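Local coordinates for glycoside hydrolase family protein (Novosphingobium sp. PP1Y, PDB 6Q2F) that probably hydrolyses glycosides to release terminal alpha-L-rhamnose, and holds a bound sodium ion, at residues Glu76-Val81 against His678-Val683; Gly691-Leu694 against Gln699-Asn702; Trp59-Gly64 against Asp69-Asp74. All blocks are in the same frame, centred on the assembly; numbering follows the deposited sequence.

Contact 1: Glu76-Val81 against His678-Val683; sequences EWMKRV and HTSVHV
The W77 ring receives S680 obliquely: S680 OG is 3.8 Å from W77 CZ3. One face of the indole carries V81 CG1, 3.0 Å above the plane and offset toward the rim. R80 NH2 lies at the edge of the ring, in its plane.

The contact belongs to a (beta/alpha)8 barrel. Helix 68-81 is the helix of its first beta-alpha unit. The R80 guanidinium has W77 CA over one face and forms a salt bridge with E709. Residues 678-683 follow the last barrel strand, 674-677, and run on beside strand 56-62, where S680 makes a backbone hydrogen bond with W58. H678, at the start of this loop, touches E644 of the sodium site. The peptide bond from H678 to T679 is cis. T679 CG2 sits over the centre of one face of the H678 ring.

W77 and M78 both point from the helix toward S680. With CG anti to the backbone N (chi1 171°), the W77 indole reaches across to the loop. Its NE1 is hydrogen-bonded to the carbonyl O of A708. M78 is a selenomethionine with an extended chain. It brings only its terminal methyl to the serine.

The area buried between the segments is small, 82 Å², and no hydrogen bond joins them. The backbones stay well apart, with M78 CA 9.6 Å from S680 CA. The serine hydroxyl is buried, but it is hydrogen-bonded to the carbonyl O of F701. From the helix it meets carbon: besides the indole, M78 CE lies 4.0 Å from S680 OG.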
loop_
_atom_site.group_PDB
_atom_site.type_symbol
_atom_site.label_atom_id
_atom_site.label_comp_id
_atom_site.label_asym_id
_atom_site.label_seq_id
_atom_site.Cartn_x
_atom_site.Cartn_y
_atom_site.Cartn_z
ATOM N N GLU A 76 10.082 21.376 18.603
ATOM C CA GLU A 76 10.422 22.752 18.264
ATOM C C GLU A 76 11.080 22.829 16.889
ATOM O O GLU A 76 10.864 23.800 16.154
ATOM C CB GLU A 76 11.337 23.367 19.331
ATOM C CG GLU A 76 10.638 23.650 20.674
ATOM C CD GLU A 76 11.623 24.029 21.759
ATOM O OE1 GLU A 76 11.202 24.699 22.724
ATOM O OE2 GLU A 76 12.805 23.665 21.640
ATOM N N TRP A 77 11.897 21.829 16.525
ATOM C CA TRP A 77 12.451 21.791 15.172
ATOM C C TRP A 77 11.341 21.703 14.125
ATOM O O TRP A 77 11.362 22.413 13.116
ATOM C CB TRP A 77 13.424 20.623 15.013
ATOM C CG TRP A 77 13.821 20.437 13.570
ATOM C CD1 TRP A 77 14.642 21.244 12.838
ATOM C CD2 TRP A 77 13.376 19.407 12.672
ATOM N NE1 TRP A 77 14.744 20.776 11.542
ATOM C CE2 TRP A 77 13.980 19.647 11.420
ATOM C CE3 TRP A 77 12.535 18.313 12.807
ATOM C CZ2 TRP A 77 13.767 18.821 10.313
ATOM C CZ3 TRP A 77 12.321 17.490 11.704
ATOM C CH2 TRP A 77 12.934 17.746 10.477
HETATM N N MSE A 78 10.345 20.859 14.372
HETATM C CA MSE A 78 9.236 20.640 13.448
HETATM C C MSE A 78 8.459 21.916 13.219
HETATM O O MSE A 78 8.021 22.190 12.102
HETATM C CB MSE A 78 8.298 19.557 13.971
HETATM C CG MSE A 78 8.864 18.152 13.927
HETATM SE SE MSE A 78 7.640 16.840 14.795
HETATM C CE MSE A 78 8.834 15.304 14.861
ATOM N N LYS A 79 8.263 22.694 14.285
ATOM C CA LYS A 79 7.643 24.005 14.113
ATOM C C LYS A 79 8.503 24.912 13.246
ATOM O O LYS A 79 7.992 25.524 12.303
ATOM C CB LYS A 79 7.359 24.664 15.461
ATOM C CG LYS A 79 6.235 23.999 16.211
ATOM C CD LYS A 79 4.979 23.927 15.340
ATOM C CE LYS A 79 4.385 25.295 15.100
ATOM N NZ LYS A 79 3.021 25.131 14.534
ATOM N N ARG A 80 9.813 25.007 13.540
ATOM C CA ARG A 80 10.686 25.888 12.752
ATOM C C ARG A 80 10.582 25.575 11.269
ATOM O O ARG A 80 10.568 26.475 10.423
ATOM C CB ARG A 80 12.154 25.759 13.184
ATOM C CG ARG A 80 12.542 26.482 14.455
ATOM C CD ARG A 80 14.079 26.703 14.538
ATOM N NE ARG A 80 14.866 25.474 14.638
ATOM C CZ ARG A 80 14.853 24.665 15.696
ATOM N NH1 ARG A 80 14.067 24.945 16.736
ATOM N NH2 ARG A 80 15.625 23.580 15.717
ATOM N N VAL A 81 10.494 24.285 10.943
ATOM C CA VAL A 81 10.594 23.794 9.579
ATOM C C VAL A 81 9.224 23.673 8.903
ATOM O O VAL A 81 9.149 23.318 7.723
ATOM C CB VAL A 81 11.294 22.422 9.532
ATOM C CG1 VAL A 81 12.732 22.541 10.009
ATOM C CG2 VAL A 81 10.530 21.406 10.368
ATOM N N HIS A 678 8.211 9.438 6.031
ATOM C CA HIS A 678 8.845 8.339 6.676
ATOM C C HIS A 678 10.339 8.564 6.576
ATOM O O HIS A 678 10.847 8.394 5.511
ATOM C CB HIS A 678 8.511 7.093 5.902
ATOM C CG HIS A 678 9.035 5.843 6.505
ATOM N ND1 HIS A 678 10.361 5.512 6.490
ATOM C CD2 HIS A 678 8.407 4.838 7.138
ATOM C CE1 HIS A 678 10.532 4.371 7.108
ATOM N NE2 HIS A 678 9.360 3.938 7.507
ATOM N N THR A 679 11.061 8.906 7.637
ATOM C CA THR A 679 10.597 9.201 8.969
ATOM C C THR A 679 11.463 10.252 9.636
ATOM O O THR A 679 12.453 10.671 9.138
ATOM C CB THR A 679 10.762 8.069 9.995
ATOM O OG1 THR A 679 11.671 7.087 9.558
ATOM C CG2 THR A 679 9.548 7.546 10.405
ATOM N N SER A 680 11.030 10.636 10.808
ATOM C CA SER A 680 11.678 11.547 11.643
ATOM C C SER A 680 11.859 10.821 12.963
ATOM O O SER A 680 11.089 10.970 13.857
ATOM C CB SER A 680 10.832 12.780 11.808
ATOM O OG SER A 680 11.536 13.800 12.392
ATOM N N VAL A 681 12.894 10.015 13.054
ATOM C CA VAL A 681 13.213 9.311 14.284
ATOM C C VAL A 681 13.448 10.319 15.408
ATOM O O VAL A 681 14.039 11.385 15.207
ATOM C CB VAL A 681 14.435 8.408 14.035
ATOM C CG1 VAL A 681 15.160 8.102 15.327
ATOM C CG2 VAL A 681 14.005 7.113 13.362
ATOM N N HIS A 682 12.963 9.985 16.598
ATOM C CA HIS A 682 13.143 10.843 17.763
ATOM C C HIS A 682 14.611 10.926 18.157
ATOM O O HIS A 682 15.293 9.897 18.257
ATOM C CB HIS A 682 12.324 10.299 18.936
ATOM C CG HIS A 682 12.761 10.810 20.272
ATOM N ND1 HIS A 682 12.838 12.154 20.565
ATOM C CD2 HIS A 682 13.116 10.154 21.404
ATOM C CE1 HIS A 682 13.232 12.306 21.816
ATOM N NE2 HIS A 682 13.400 11.108 22.347
ATOM N N VAL A 683 15.084 12.149 18.394
ATOM C CA VAL A 683 16.472 12.415 18.765
ATOM C C VAL A 683 16.543 12.631 20.272
ATOM O O VAL A 683 16.149 13.695 20.768
ATOM C CB VAL A 683 17.024 13.630 18.005
ATOM C CG1 VAL A 683 18.445 13.967 18.481
ATOM C CG2 VAL A 683 16.978 13.370 16.517
#

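Contact 2: Gly691-Leu694 against Gln699-Asn702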
loop_
_atom_site.group_PDB
_atom_site.type_symbol
_atom_site.label_atom_id
_atom_site.label_comp_id
_atom_site.label_asym_id
_atom_site.label_seq_id
_atom_site.Cartn_x
_atom_site.Cartn_y
_atom_site.Cartn_z
ATOM N N GLY A 691 23.277 10.332 14.346
ATOM C CA GLY A 691 22.564 9.660 15.422
ATOM C C GLY A 691 21.693 8.476 15.030
ATOM O O GLY A 691 22.043 7.704 14.136
ATOM N N LEU A 692 20.564 8.301 15.718
ATOM C CA LEU A 692 19.727 7.125 15.512
ATOM C C LEU A 692 18.992 7.173 14.177
ATOM O O LEU A 692 18.710 8.244 13.635
ATOM C CB LEU A 692 18.697 7.011 16.618
ATOM C CG LEU A 692 19.182 6.863 18.045
ATOM C CD1 LEU A 692 17.943 6.836 18.926
ATOM C CD2 LEU A 692 20.002 5.628 18.202
ATOM N N SER A 693 18.683 5.987 13.669
ATOM C CA SER A 693 17.951 5.819 12.426
ATOM C C SER A 693 17.026 4.633 12.648
ATOM O O SER A 693 17.305 3.788 13.498
ATOM C CB SER A 693 18.907 5.541 11.267
ATOM O OG SER A 693 19.657 4.360 11.497
ATOM N N LEU A 694 15.974 4.511 11.862
ATOM C CA LEU A 694 15.066 3.389 11.987
ATOM C C LEU A 694 15.658 2.244 11.217
ATOM O O LEU A 694 15.319 2.013 10.109
ATOM C CB LEU A 694 13.704 3.745 11.415
ATOM C CG LEU A 694 12.724 2.608 11.179
ATOM C CD1 LEU A 694 12.314 1.942 12.458
ATOM C CD2 LEU A 694 11.507 3.018 10.393
ATOM N N GLN A 699 13.449 7.893 5.232
ATOM C CA GLN A 699 14.215 9.107 5.294
ATOM C C GLN A 699 14.759 9.331 6.670
ATOM O O GLN A 699 14.311 8.765 7.612
ATOM C CB GLN A 699 13.362 10.313 4.934
ATOM C CG GLN A 699 12.908 10.352 3.516
ATOM C CD GLN A 699 14.043 10.448 2.550
ATOM O OE1 GLN A 699 14.813 11.347 2.617
ATOM N NE2 GLN A 699 14.140 9.520 1.665
ATOM N N TYR A 700 15.727 10.209 6.746
ATOM C CA TYR A 700 16.441 10.525 7.982
ATOM C C TYR A 700 16.094 11.943 8.439
ATOM O O TYR A 700 16.953 12.712 8.880
ATOM C CB TYR A 700 17.950 10.359 7.777
ATOM C CG TYR A 700 18.315 8.971 7.288
ATOM C CD1 TYR A 700 18.298 8.659 5.933
ATOM C CD2 TYR A 700 18.650 7.962 8.182
ATOM C CE1 TYR A 700 18.614 7.396 5.488
ATOM C CE2 TYR A 700 18.950 6.692 7.743
ATOM C CZ TYR A 700 18.934 6.410 6.397
ATOM O OH TYR A 700 19.241 5.149 5.962
ATOM N N PHE A 701 14.811 12.292 8.345
ATOM C CA PHE A 701 14.362 13.687 8.343
ATOM C C PHE A 701 14.041 14.138 9.768
ATOM O O PHE A 701 12.885 14.235 10.173
ATOM C CB PHE A 701 13.153 13.813 7.419
ATOM C CG PHE A 701 12.686 15.213 7.208
ATOM C CD1 PHE A 701 13.562 16.185 6.749
ATOM C CD2 PHE A 701 11.363 15.548 7.427
ATOM C CE1 PHE A 701 13.117 17.485 6.523
ATOM C CE2 PHE A 701 10.916 16.838 7.215
ATOM C CZ PHE A 701 11.793 17.807 6.758
ATOM N N ASN A 702 15.094 14.416 10.547
ATOM C CA ASN A 702 14.927 14.934 11.904
ATOM C C ASN A 702 15.938 16.057 12.130
ATOM O O ASN A 702 16.652 16.474 11.212
ATOM C CB ASN A 702 15.045 13.831 12.970
ATOM C CG ASN A 702 16.430 13.161 13.004
ATOM O OD1 ASN A 702 17.447 13.737 12.601
ATOM N ND2 ASN A 702 16.459 11.927 13.493
HETATM O O HOH W 1 18.975 10.811 14.403
HETATM O O HOH W 2 15.579 6.582 9.841
#
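S693 meets Y700 at the edge of its ring. S693 CB lies in the ring plane, 3.7 Å from Y700 CE2. It is 3.9 Å from Y700 CD2, so the methylene sits against one side of the phenol. This is the tight part of the contact, although S693 itself is partly exposed. The other touching residues, L692, Y700 and N702, are buried. With chi1 at 60°, S693 OG is placed between the backbone N and the carbonyl carbon, and it is hydrogen-bonded to the carbonyl O of A695. The methylene then meets the ring, and the hydroxyl serves its own loop. The Y700 ring is also stacked with W653.

The rest of the contact is looser and is bridged by water. L692 O and N702 ND2 are 4.3 Å apart, too far to bond directly. Water 1 joins them. It donates to L692 O at 2.7 Å and accepts from N702 ND2 at 2.9 Å. N702 ND2 also donates a hydrogen bond to V681 O, and N702 OD1 accepts one from Q704 N, so the amide is held at both ends. Water 2 accepts from L694 N at 2.9 Å. Its link to Q699 O is weak. No direct hydrogen bond crosses between the segments.

The 699-702 backbone turns sharply. F701 is the centre of an inverse gamma turn, with the weak hydrogen bond from N702 N to Y700 O (3.0 Å). The peptide bond before Q699 is cis. Both segments lie in the long connection after strand 674-677, the last strand of the (beta/alpha)8 barrel.

Contact 3: Trp59-Gly64 against Asp69-Asp74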
loop_
_atom_site.group_PDB
_atom_site.type_symbol
_atom_site.label_atom_id
_atom_site.label_comp_id
_atom_site.label_asym_id
_atom_site.label_seq_id
_atom_site.Cartn_x
_atom_site.Cartn_y
_atom_site.Cartn_z
ATOM N N TRP A 59 7.355 9.425 13.559
ATOM C CA TRP A 59 8.247 9.852 14.647
ATOM C C TRP A 59 8.509 8.649 15.556
ATOM O O TRP A 59 7.888 8.485 16.607
ATOM C CB TRP A 59 7.617 11.022 15.392
ATOM C CG TRP A 59 8.434 11.664 16.459
ATOM C CD1 TRP A 59 9.712 12.180 16.351
ATOM C CD2 TRP A 59 7.984 11.982 17.774
ATOM N NE1 TRP A 59 10.082 12.757 17.549
ATOM C CE2 TRP A 59 9.039 12.645 18.435
ATOM C CE3 TRP A 59 6.796 11.747 18.468
ATOM C CZ2 TRP A 59 8.936 13.077 19.750
ATOM C CZ3 TRP A 59 6.700 12.159 19.782
ATOM C CH2 TRP A 59 7.761 12.827 20.407
ATOM N N HIS A 60 9.437 7.800 15.133
ATOM C CA HIS A 60 9.694 6.546 15.827
ATOM C C HIS A 60 10.542 6.775 17.069
ATOM O O HIS A 60 11.569 7.449 17.013
ATOM C CB HIS A 60 10.402 5.558 14.903
ATOM C CG HIS A 60 9.544 5.041 13.791
ATOM N ND1 HIS A 60 9.375 5.721 12.603
ATOM C CD2 HIS A 60 8.828 3.896 13.678
ATOM C CE1 HIS A 60 8.578 5.022 11.812
ATOM N NE2 HIS A 60 8.233 3.913 12.441
ATOM N N TRP A 61 10.111 6.208 18.189
ATOM C CA TRP A 61 10.919 6.125 19.398
ATOM C C TRP A 61 11.694 4.812 19.345
ATOM O O TRP A 61 11.103 3.739 19.456
ATOM C CB TRP A 61 10.034 6.185 20.643
ATOM C CG TRP A 61 9.470 7.537 20.949
ATOM C CD1 TRP A 61 9.574 8.659 20.198
ATOM C CD2 TRP A 61 8.704 7.892 22.107
ATOM N NE1 TRP A 61 8.920 9.704 20.808
ATOM C CE2 TRP A 61 8.380 9.251 21.989
ATOM C CE3 TRP A 61 8.244 7.177 23.226
ATOM C CZ2 TRP A 61 7.644 9.931 22.965
ATOM C CZ3 TRP A 61 7.535 7.850 24.187
ATOM C CH2 TRP A 61 7.233 9.218 24.048
HETATM N N MSE A 62 13.009 4.897 19.161
HETATM C CA MSE A 62 13.812 3.718 18.867
HETATM C C MSE A 62 14.270 2.977 20.137
HETATM O O MSE A 62 15.229 3.391 20.779
HETATM C CB MSE A 62 15.042 4.104 18.029
HETATM C CG MSE A 62 14.761 4.654 16.623
HETATM SE SE MSE A 62 13.439 3.630 15.633
HETATM C CE MSE A 62 14.459 1.967 15.685
ATOM N N ASN A 63 13.579 1.887 20.495
ATOM C CA ASN A 63 14.066 0.947 21.510
ATOM C C ASN A 63 14.343 1.643 22.845
ATOM O O ASN A 63 15.388 1.447 23.464
ATOM C CB ASN A 63 15.320 0.230 20.986
ATOM C CG ASN A 63 15.689 -1.011 21.787
ATOM O OD1 ASN A 63 16.767 -1.570 21.588
ATOM N ND2 ASN A 63 14.792 -1.464 22.671
ATOM N N GLY A 64 13.400 2.462 23.298
ATOM C CA GLY A 64 13.563 3.121 24.579
ATOM C C GLY A 64 14.506 4.319 24.583
ATOM O O GLY A 64 14.678 4.945 25.641
ATOM N N ASP A 69 13.783 16.014 27.100
ATOM C CA ASP A 69 14.585 17.079 26.525
ATOM C C ASP A 69 14.625 16.972 25.013
ATOM O O ASP A 69 14.464 17.973 24.310
ATOM C CB ASP A 69 15.993 17.041 27.099
ATOM C CG ASP A 69 16.899 18.067 26.447
ATOM O OD1 ASP A 69 16.699 19.262 26.698
ATOM O OD2 ASP A 69 17.795 17.672 25.686
ATOM N N GLY A 70 14.812 15.760 24.499
ATOM C CA GLY A 70 14.850 15.567 23.067
ATOM C C GLY A 70 13.494 15.738 22.405
ATOM O O GLY A 70 13.415 16.217 21.270
ATOM N N ILE A 71 12.421 15.347 23.095
ATOM C CA ILE A 71 11.078 15.470 22.543
ATOM C C ILE A 71 10.761 16.933 22.258
ATOM O O ILE A 71 10.221 17.282 21.197
ATOM C CB ILE A 71 10.056 14.854 23.508
ATOM C CG1 ILE A 71 10.191 13.325 23.531
ATOM C CG2 ILE A 71 8.632 15.279 23.129
ATOM C CD1 ILE A 71 9.371 12.649 24.635
ATOM N N ARG A 72 11.092 17.811 23.206
ATOM C CA ARG A 72 10.862 19.232 23.011
ATOM C C ARG A 72 11.664 19.767 21.835
ATOM O O ARG A 72 11.123 20.501 21.000
ATOM C CB ARG A 72 11.204 19.992 24.288
ATOM C CG ARG A 72 11.409 21.499 24.088
ATOM C CD ARG A 72 11.263 22.209 25.449
ATOM N NE ARG A 72 9.859 22.240 25.863
ATOM C CZ ARG A 72 9.435 22.474 27.097
ATOM N NH1 ARG A 72 10.301 22.674 28.085
ATOM N NH2 ARG A 72 8.138 22.500 27.342
ATOM N N LYS A 73 12.963 19.423 21.761
ATOM C CA LYS A 73 13.787 19.909 20.660
ATOM C C LYS A 73 13.324 19.338 19.321
ATOM O O LYS A 73 13.370 20.032 18.300
ATOM C CB LYS A 73 15.255 19.582 20.912
ATOM C CG LYS A 73 15.849 20.320 22.110
ATOM C CD LYS A 73 17.113 19.623 22.616
ATOM C CE LYS A 73 17.821 20.457 23.672
ATOM N NZ LYS A 73 19.059 19.752 24.165
ATOM N N ASP A 74 12.890 18.071 19.301
ATOM C CA ASP A 74 12.256 17.530 18.096
ATOM C C ASP A 74 11.065 18.374 17.677
ATOM O O ASP A 74 10.950 18.776 16.509
ATOM C CB ASP A 74 11.784 16.099 18.326
ATOM C CG ASP A 74 12.911 15.091 18.325
ATOM O OD1 ASP A 74 14.076 15.476 18.097
ATOM O OD2 ASP A 74 12.607 13.897 18.537
#
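In the first beta-alpha unit of the barrel, W59 of strand 56-62 meets I71 and D74 of helix 68-81, and W61 meets I71. The short segments run nearly antiparallel, at 161°, with their axes 12.1 Å apart.

W59 CG stands anti to the backbone N, which carries the indole toward the helix and places NE1 at D74. W59 NE1 donates to D74 OD2 at 2.9 Å. The bond is nearly straight (167°), and the acceptor lies in the indole plane. The carboxylate is met on its anti side, with the donor tilted out of the carboxylate plane, and that plane is turned 77° from the ring. D74 OD2 also accepts from H682 ND1 and V683 N, so three donors grip this buried oxygen. D74 OD1 forms a salt bridge with R703. The carboxylate is thus probably held as the anion.

I71 packs beside this bond. I71 CG2 touches the edge of the W59 ring, 3.8 Å from W59 CH2. I71 CD1 reaches the second indole, 3.6 Å from W61 CZ2. The two indoles also meet, with W61 NE1 over one face of W59.

Strand 85-91 follows the helix and lies parallel to strand 56-62, the beta-alpha-beta crossover typical of a (beta/alpha)8 barrel.

In the fold
Contact 3 comes first along the chain, then contact 1, then contact 2. Their centres lie 9 to 11 Å apart, on the same side of the chain's centre. Contacts 1 and 3 share helix 68-81, and contact 2 lies in the loops after barrel strand 674-677. Neighbouring contacts touch: H682 N reaches H60 O at 2.9 Å, and H678 O reaches Q699 N at 2.7 Å. L694 packs on H60 and M62. Together the contacts join the first strand and helix of the (beta/alpha)8 barrel to the connection leaving its last strand. They lie where the barrel closes, with first strand 56-62 parallel to last strand 674-677.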